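Local coordinates for shikimate 5-dehydrogenase AroE (5-dehydroshikimate reductase) (Mycobacterium tuberculosis, PDB 4P4L), which probably catalyses the NADP-dependent interconversion of 3-dehydroshikimate and shikimate, the fourth step of the pathway to chorismate, at residues F70-F75 and G87-L92; L188-P193 and L210-Y215. All blocks are in the same frame, centred on the assembly; numbering follows the deposited sequence.

Interaction 1 (F70-F75 and G87-L92); sequences FAALRF and GSANTL. With SKM ((3R,4S,5R)-3,4,5-trihydroxycyclohex-1-ene-1-carboxylic acid), chain D.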
ATOM      1  N   PHE A  70       8.569  -7.146  -6.156  1.00 30.43           N
ATOM      2  CA  PHE A  70       9.707  -7.964  -5.737  1.00 32.19           C
ATOM      3  C   PHE A  70      10.863  -7.811  -6.724  1.00 31.71           C
ATOM      4  O   PHE A  70      12.026  -7.696  -6.320  1.00 29.88           O
ATOM      5  CB  PHE A  70       9.284  -9.430  -5.559  1.00 34.52           C
ATOM      6  CG  PHE A  70       8.126  -9.591  -4.622  1.00 37.07           C
ATOM      7  CD1 PHE A  70       8.328  -9.610  -3.241  1.00 39.32           C
ATOM      8  CD2 PHE A  70       6.830  -9.663  -5.111  1.00 38.34           C
ATOM      9  CE1 PHE A  70       7.261  -9.737  -2.368  1.00 39.56           C
ATOM     10  CE2 PHE A  70       5.745  -9.783  -4.235  1.00 40.45           C
ATOM     11  CZ  PHE A  70       5.966  -9.817  -2.866  1.00 40.08           C
ATOM     12  N   ALA A  71      10.535  -7.774  -8.015  1.00 31.25           N
ATOM     13  CA  ALA A  71      11.531  -7.477  -9.041  1.00 31.77           C
ATOM     14  C   ALA A  71      12.155  -6.091  -8.875  1.00 27.75           C
ATOM     15  O   ALA A  71      13.359  -5.915  -9.113  1.00 26.06           O
ATOM     16  CB  ALA A  71      10.925  -7.636 -10.440  1.00 32.43           C
ATOM     17  N   ALA A  72      11.353  -5.101  -8.485  1.00 28.46           N
ATOM     18  CA  ALA A  72      11.863  -3.743  -8.283  1.00 28.74           C
ATOM     19  C   ALA A  72      12.922  -3.702  -7.188  1.00 30.05           C
ATOM     20  O   ALA A  72      13.955  -3.023  -7.322  1.00 30.31           O
ATOM     21  CB  ALA A  72      10.710  -2.797  -7.915  1.00 26.28           C
ATOM     22  N   LEU A  73      12.642  -4.385  -6.079  1.00 29.79           N
ATOM     23  CA  LEU A  73      13.604  -4.433  -4.975  1.00 30.67           C
ATOM     24  C   LEU A  73      14.936  -5.048  -5.442  1.00 31.65           C
ATOM     25  O   LEU A  73      16.011  -4.511  -5.144  1.00 32.62           O
ATOM     26  CB  LEU A  73      13.032  -5.200  -3.768  1.00 31.99           C
ATOM     27  CG  LEU A  73      13.899  -5.153  -2.489  1.00 35.73           C
ATOM     28  CD1 LEU A  73      13.058  -5.222  -1.241  1.00 36.73           C
ATOM     29  CD2 LEU A  73      14.904  -6.277  -2.454  1.00 38.49           C
ATOM     30  N   ARG A  74      14.864  -6.148  -6.190  1.00 32.31           N
ATOM     31  CA  ARG A  74      16.080  -6.824  -6.654  1.00 36.10           C
ATOM     32  C   ARG A  74      16.812  -6.028  -7.720  1.00 36.01           C
ATOM     33  O   ARG A  74      18.045  -6.012  -7.745  1.00 38.39           O
ATOM     34  CB  ARG A  74      15.759  -8.213  -7.218  1.00 41.02           C
ATOM     35  CG  ARG A  74      15.093  -9.142  -6.224  1.00 42.35           C
ATOM     36  CD  ARG A  74      14.988 -10.557  -6.782  1.00 41.75           C
ATOM     37  NE  ARG A  74      14.212 -10.630  -8.014  1.00 40.13           N
ATOM     38  CZ  ARG A  74      12.920 -10.959  -8.078  1.00 40.71           C
ATOM     39  NH1 ARG A  74      12.238 -11.236  -6.971  1.00 40.28           N
ATOM     40  NH2 ARG A  74      12.301 -11.010  -9.254  1.00 37.24           N
ATOM     41  N   PHE A  75      16.057  -5.379  -8.607  1.00 35.74           N
ATOM     42  CA  PHE A  75      16.668  -4.555  -9.649  1.00 37.91           C
ATOM     43  C   PHE A  75      17.514  -3.423  -9.074  1.00 34.71           C
ATOM     44  O   PHE A  75      18.591  -3.136  -9.587  1.00 35.76           O
ATOM     45  CB  PHE A  75      15.613  -3.969 -10.586  1.00 39.76           C
ATOM     46  CG  PHE A  75      16.194  -3.112 -11.687  1.00 42.90           C
ATOM     47  CD1 PHE A  75      16.716  -3.690 -12.833  1.00 46.97           C
ATOM     48  CD2 PHE A  75      16.228  -1.730 -11.566  1.00 42.73           C
ATOM     49  CE1 PHE A  75      17.251  -2.909 -13.846  1.00 48.95           C
ATOM     50  CE2 PHE A  75      16.766  -0.947 -12.576  1.00 44.77           C
ATOM     51  CZ  PHE A  75      17.272  -1.537 -13.714  1.00 47.10           C
ATOM     52  N   GLY A  87      10.271  -6.517   2.417  1.00 35.58           N
ATOM     53  CA  GLY A  87      10.669  -7.459   1.379  1.00 35.19           C
ATOM     54  C   GLY A  87      10.248  -7.135  -0.051  1.00 34.75           C
ATOM     55  O   GLY A  87      10.299  -8.019  -0.912  1.00 35.48           O
ATOM     56  N   SER A  88       9.837  -5.889  -0.312  1.00 31.63           N
ATOM     57  CA  SER A  88       9.440  -5.478  -1.668  1.00 30.26           C
ATOM     58  C   SER A  88       9.474  -3.952  -1.806  1.00 28.21           C
ATOM     59  O   SER A  88       9.669  -3.221  -0.812  1.00 27.49           O
ATOM     60  CB  SER A  88       8.056  -6.033  -2.047  1.00 31.04           C
ATOM     61  OG  SER A  88       7.012  -5.275  -1.448  1.00 31.90           O
ATOM     62  N   ALA A  89       9.318  -3.468  -3.037  1.00 30.13           N
ATOM     63  CA  ALA A  89       9.433  -2.031  -3.317  1.00 30.31           C
ATOM     64  C   ALA A  89       8.407  -1.548  -4.328  1.00 27.81           C
ATOM     65  O   ALA A  89       8.262  -2.135  -5.405  1.00 28.58           O
ATOM     66  CB  ALA A  89      10.835  -1.698  -3.811  1.00 29.90           C
ATOM     67  N   ASN A  90       7.705  -0.463  -3.990  1.00 25.92           N
ATOM     68  CA  ASN A  90       6.764   0.120  -4.936  1.00 25.55           C
ATOM     69  C   ASN A  90       7.348   1.385  -5.568  1.00 25.54           C
ATOM     70  O   ASN A  90       6.661   2.092  -6.314  1.00 26.09           O
ATOM     71  CB  ASN A  90       5.455   0.441  -4.229  1.00 26.27           C
ATOM     72  CG  ASN A  90       5.586   1.645  -3.315  1.00 24.76           C
ATOM     73  OD1 ASN A  90       6.673   1.906  -2.783  1.00 25.65           O
ATOM     74  ND2 ASN A  90       4.505   2.418  -3.179  1.00 21.78           N
ATOM     75  N   THR A  91       8.622   1.655  -5.285  1.00 24.25           N
ATOM     76  CA  THR A  91       9.241   2.913  -5.691  1.00 26.34           C
ATOM     77  C   THR A  91      10.693   2.714  -6.126  1.00 29.45           C
ATOM     78  O   THR A  91      11.501   2.204  -5.349  1.00 30.68           O
ATOM     79  CB  THR A  91       9.225   3.929  -4.521  1.00 25.86           C
ATOM     80  OG1 THR A  91       7.897   4.016  -3.980  1.00 26.11           O
ATOM     81  CG2 THR A  91       9.672   5.326  -5.007  1.00 27.24           C
ATOM     82  N   LEU A  92      11.010   3.100  -7.366  1.00 28.90           N
ATOM     83  CA  LEU A  92      12.394   3.172  -7.830  1.00 28.63           C
ATOM     84  C   LEU A  92      12.771   4.637  -8.107  1.00 31.13           C
ATOM     85  O   LEU A  92      12.029   5.355  -8.786  1.00 32.44           O
ATOM     86  CB  LEU A  92      12.568   2.345  -9.095  1.00 29.02           C
ATOM     87  CG  LEU A  92      12.319   0.849  -8.892  1.00 28.31           C
ATOM     88  CD1 LEU A  92      12.255   0.126 -10.241  1.00 27.86           C
ATOM     89  CD2 LEU A  92      13.451   0.296  -8.021  1.00 25.98           C
TER
HETATM   90  O12 SKM D 301       2.217   0.952  -4.271  1.00 33.67           O
HETATM   91  C8  SKM D 301       1.245   1.598  -5.103  1.00 30.67           C
HETATM   92  C6  SKM D 301       0.108   0.631  -5.298  1.00 33.67           C
HETATM   93  O7  SKM D 301       0.612  -0.656  -5.592  1.00 37.35           O
HETATM   94  C5  SKM D 301      -0.678   1.057  -6.429  1.00 31.58           C
HETATM   95  C4  SKM D 301      -0.362   2.008  -7.305  1.00 32.56           C
HETATM   96  C1  SKM D 301      -1.327   2.299  -8.433  1.00 33.18           C
HETATM   97  O2  SKM D 301      -1.005   3.134  -9.320  1.00 31.86           O
HETATM   98  O3  SKM D 301      -2.434   1.691  -8.472  1.00 35.95           O
HETATM   99  C10 SKM D 301       0.957   2.826  -7.252  1.00 26.22           C
HETATM  100  C9  SKM D 301       1.938   2.007  -6.367  1.00 29.07           C
HETATM  101  O11 SKM D 301       2.989   2.886  -6.111  1.00 28.95           O
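Helix 69-75 lies against the extended chain of S88 and A89, its L73 facing it, the backbones coming closest at F70 and S88, whose CA atoms are 4.8 Å apart. The close approach suits small residues. The methyl of A72 meets A89 CB at 4.3 Å and L92 CD1 at 4.0 Å, while A89 CB also rests on L73. L73 points CG anti to the backbone N (chi1 -173°), which carries CD1 out over the G87-S88 peptide, 3.4 Å from S88 N. L92 answers from the strand, CD2 touching the carbonyl A72 O at 3.4 Å. The F70 ring swings back toward the loop: S88 CB makes an off-centre CH-pi contact, 4.2 Å from the ring centroid and 29° off its normal. G87 has positive phi where the preceding helix ends, a conformation glycine adopts easily. N90 turns its side chain away from the helix to the bound shikimate. Its ND2 donates to SKM O12 at 2.9 Å and only weakly to O11, while OD1 accepts from T91 OG1 at 2.7 Å, the hydroxyl lying above the carbonyl plane. OD1 also receives T104 N, which helps fix which end of the amide faces shikimate, whose other hydrogen-bonding partners include S18, S20, T65, K69 and D105. A72 and L92 also pack on V64 of strand 61-64, A72 on L48 of helix 48-54 as well, and L92 on W99 and A101 of strand 98-102, so helix 69-75 packs against the mixed sheet of the substrate-binding domain.

Interaction 2 (L188-P193 and L210-Y215); sequences LVSTIP and LLDAIY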
ATOM      1  N   LEU A 188      -9.170  -2.827  11.319  1.00 37.07           N
ATOM      2  CA  LEU A 188      -9.060  -3.922  10.368  1.00 35.89           C
ATOM      3  C   LEU A 188      -8.455  -3.400   9.070  1.00 33.89           C
ATOM      4  O   LEU A 188      -8.976  -2.451   8.467  1.00 33.24           O
ATOM      5  CB  LEU A 188     -10.430  -4.562  10.098  1.00 35.62           C
ATOM      6  CG  LEU A 188     -10.586  -5.473   8.874  1.00 34.37           C
ATOM      7  CD1 LEU A 188      -9.719  -6.704   9.012  1.00 35.22           C
ATOM      8  CD2 LEU A 188     -12.025  -5.871   8.705  1.00 34.39           C
ATOM      9  N   VAL A 189      -7.344  -4.000   8.652  1.00 32.21           N
ATOM     10  CA  VAL A 189      -6.765  -3.673   7.353  1.00 29.27           C
ATOM     11  C   VAL A 189      -6.946  -4.889   6.469  1.00 31.47           C
ATOM     12  O   VAL A 189      -6.413  -5.942   6.771  1.00 33.06           O
ATOM     13  CB  VAL A 189      -5.261  -3.364   7.442  1.00 28.72           C
ATOM     14  CG1 VAL A 189      -4.713  -2.997   6.052  1.00 25.48           C
ATOM     15  CG2 VAL A 189      -5.003  -2.235   8.433  1.00 28.59           C
ATOM     16  N   SER A 190      -7.704  -4.762   5.386  1.00 32.07           N
ATOM     17  CA  SER A 190      -7.928  -5.922   4.524  1.00 32.81           C
ATOM     18  C   SER A 190      -7.145  -5.786   3.217  1.00 31.81           C
ATOM     19  O   SER A 190      -7.295  -4.797   2.500  1.00 31.80           O
ATOM     20  CB  SER A 190      -9.426  -6.104   4.249  1.00 31.63           C
ATOM     21  OG  SER A 190      -9.655  -7.041   3.200  1.00 32.41           O
ATOM     22  N   THR A 191      -6.309  -6.778   2.913  1.00 31.40           N
ATOM     23  CA  THR A 191      -5.474  -6.753   1.708  1.00 31.27           C
ATOM     24  C   THR A 191      -5.868  -7.839   0.718  1.00 32.73           C
ATOM     25  O   THR A 191      -5.130  -8.099  -0.239  1.00 36.79           O
ATOM     26  CB  THR A 191      -4.004  -7.061   2.037  1.00 31.77           C
ATOM     27  OG1 THR A 191      -3.916  -8.440   2.416  1.00 30.88           O
ATOM     28  CG2 THR A 191      -3.494  -6.167   3.163  1.00 29.85           C
ATOM     29  N   ILE A 192      -6.997  -8.500   0.961  1.00 31.62           N
ATOM     30  CA  ILE A 192      -7.444  -9.610   0.106  1.00 32.84           C
ATOM     31  C   ILE A 192      -8.487  -9.138  -0.917  1.00 31.79           C
ATOM     32  O   ILE A 192      -9.033  -8.046  -0.766  1.00 33.61           O
ATOM     33  CB  ILE A 192      -8.056 -10.752   0.944  1.00 34.42           C
ATOM     34  CG1 ILE A 192      -9.291 -10.270   1.705  1.00 35.82           C
ATOM     35  CG2 ILE A 192      -7.035 -11.316   1.899  1.00 35.89           C
ATOM     36  CD1 ILE A 192      -9.877 -11.329   2.639  1.00 38.68           C
ATOM     37  N   PRO A 193      -8.766  -9.952  -1.956  1.00 32.96           N
ATOM     38  CA  PRO A 193      -9.796  -9.537  -2.923  1.00 35.74           C
ATOM     39  C   PRO A 193     -11.176  -9.301  -2.281  1.00 36.37           C
ATOM     40  O   PRO A 193     -11.508  -9.942  -1.280  1.00 35.79           O
ATOM     41  CB  PRO A 193      -9.868 -10.716  -3.888  1.00 35.87           C
ATOM     42  CG  PRO A 193      -8.450 -11.312  -3.866  1.00 37.64           C
ATOM     43  CD  PRO A 193      -8.006 -11.135  -2.416  1.00 35.18           C
ATOM     44  N   LEU A 210     -12.224   0.303   9.537  1.00 31.35           N
ATOM     45  CA  LEU A 210     -11.798  -0.493   8.384  1.00 28.76           C
ATOM     46  C   LEU A 210     -10.906   0.282   7.425  1.00 29.89           C
ATOM     47  O   LEU A 210     -11.231   1.414   7.016  1.00 29.03           O
ATOM     48  CB  LEU A 210     -13.007  -1.017   7.593  1.00 29.40           C
ATOM     49  CG  LEU A 210     -12.697  -1.542   6.184  1.00 26.05           C
ATOM     50  CD1 LEU A 210     -11.965  -2.880   6.253  1.00 27.93           C
ATOM     51  CD2 LEU A 210     -13.988  -1.669   5.384  1.00 25.83           C
ATOM     52  N   LEU A 211      -9.787  -0.336   7.061  1.00 29.59           N
ATOM     53  CA  LEU A 211      -8.972   0.137   5.953  1.00 29.38           C
ATOM     54  C   LEU A 211      -8.994  -0.975   4.923  1.00 28.53           C
ATOM     55  O   LEU A 211      -8.435  -2.050   5.147  1.00 31.15           O
ATOM     56  CB  LEU A 211      -7.522   0.405   6.392  1.00 30.77           C
ATOM     57  CG  LEU A 211      -6.560   0.771   5.260  1.00 32.58           C
ATOM     58  CD1 LEU A 211      -7.168   1.867   4.396  1.00 32.33           C
ATOM     59  CD2 LEU A 211      -5.219   1.243   5.807  1.00 35.70           C
ATOM     60  N   ASP A 212      -9.670  -0.730   3.811  1.00 27.71           N
ATOM     61  CA  ASP A 212      -9.772  -1.734   2.767  1.00 28.67           C
ATOM     62  C   ASP A 212      -8.837  -1.307   1.652  1.00 29.12           C
ATOM     63  O   ASP A 212      -8.981  -0.203   1.130  1.00 28.50           O
ATOM     64  CB  ASP A 212     -11.209  -1.784   2.249  1.00 29.83           C
ATOM     65  CG  ASP A 212     -11.522  -3.069   1.512  1.00 32.73           C
ATOM     66  OD1 ASP A 212     -10.613  -3.624   0.848  1.00 31.55           O
ATOM     67  OD2 ASP A 212     -12.688  -3.531   1.595  1.00 33.04           O
ATOM     68  N   ALA A 213      -7.880  -2.163   1.279  1.00 29.74           N
ATOM     69  CA  ALA A 213      -6.913  -1.807   0.237  1.00 30.02           C
ATOM     70  C   ALA A 213      -7.587  -1.685  -1.129  1.00 32.94           C
ATOM     71  O   ALA A 213      -7.058  -1.049  -2.052  1.00 32.00           O
ATOM     72  CB  ALA A 213      -5.749  -2.826   0.179  1.00 31.79           C
ATOM     73  N   ILE A 214      -8.760  -2.287  -1.276  1.00 32.97           N
ATOM     74  CA  ILE A 214      -9.457  -2.194  -2.564  1.00 38.15           C
ATOM     75  C   ILE A 214     -10.096  -0.821  -2.774  1.00 38.62           C
ATOM     76  O   ILE A 214     -10.619  -0.223  -1.814  1.00 36.95           O
ATOM     77  CB  ILE A 214     -10.495  -3.302  -2.676  1.00 40.98           C
ATOM     78  CG1 ILE A 214      -9.746  -4.611  -2.789  1.00 44.10           C
ATOM     79  CG2 ILE A 214     -11.390  -3.127  -3.912  1.00 45.37           C
ATOM     80  CD1 ILE A 214     -10.573  -5.743  -2.448  1.00 46.57           C
ATOM     81  N   TYR A 215     -10.047  -0.325  -4.013  1.00 38.66           N
ATOM     82  CA  TYR A 215     -10.710   0.939  -4.335  1.00 41.13           C
ATOM     83  C   TYR A 215     -11.602   0.935  -5.587  1.00 45.23           C
ATOM     84  O   TYR A 215     -12.368   1.886  -5.812  1.00 47.27           O
ATOM     85  CB  TYR A 215      -9.721   2.121  -4.320  1.00 41.35           C
ATOM     86  CG  TYR A 215      -8.672   2.190  -5.420  1.00 47.52           C
ATOM     87  CD1 TYR A 215      -8.988   2.658  -6.683  1.00 50.43           C
ATOM     88  CD2 TYR A 215      -7.345   1.861  -5.164  1.00 49.35           C
ATOM     89  CE1 TYR A 215      -8.024   2.755  -7.675  1.00 55.27           C
ATOM     90  CE2 TYR A 215      -6.374   1.958  -6.145  1.00 51.67           C
ATOM     91  CZ  TYR A 215      -6.715   2.405  -7.399  1.00 55.23           C
ATOM     92  OH  TYR A 215      -5.747   2.498  -8.379  1.00 58.49           O
TER
HETATM   93  O   HOH W   1     -10.473  -6.438   0.858  1.00 30.88           O
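L188, V189 and S190 run parallel to L210, L211 and D212 as neighbouring strands, their directions 11° apart. Three backbone bonds join them: L211 N to L188 O at 2.7 Å, S190 N to L211 O at 2.8 Å and A213 N to S190 O at 3.0 Å. Leucine and valine suit a buried sheet. L188 and L210 lie side by side on one face, CD2 of the first 3.9 Å from CD1 of the second, and V189 pairs with L211 on the other.

D212 and S190 bring polar groups to the face of L188 and L210. The D212 CB leaves on that face, and CG, anti to the backbone N (chi1 -161°), turns OD1 toward the neighbouring segment, 3.9 Å from S190 O, with which it makes no bond. OD1 accepts I214 N at 3.1 Å, from above the carboxylate plane, closing an Asx turn that redirects the chain. OD1 also takes a hydrogen from a water 2.8 Å away. OD2, at the other tip, bonds T220 OG1. That water donates to I192 O as well and accepts from S190 OG at 2.6 Å, so a single molecule ties the two strand ends together. Beyond it I214 CD1 abuts I192 O and P193, the N-cap residue of the next helix. With hydrogen-bonding partners at both oxygens, D212 is probably ionised; amide, hydroxyl and water dipoles would stabilise its charge, with no positive group among these partners.

How the interactions relate
Both segments of interaction 1 come earlier in the chain than those of interaction 2, and the chain's centre lies between the two contacts, 22 Å apart between centres and about 11 Å at the nearest atoms. They share no sheet: in the substrate-binding domain, helix 69-75 packs on the loop 87-90 that leads into strand 91-95 of the mixed sheet, whereas residues 188-193 and 210-215 lie on adjacent strands of the parallel sheet of the Rossmann-like domain, which probably binds NADP. Helix 236-252 links them, touching N90 and T91 of one and L211, A213 and Y215 of the other. Shikimate draws on both as well, through N90 and, weakly, the hydroxyl of Y215, consistent with a substrate held between two domains.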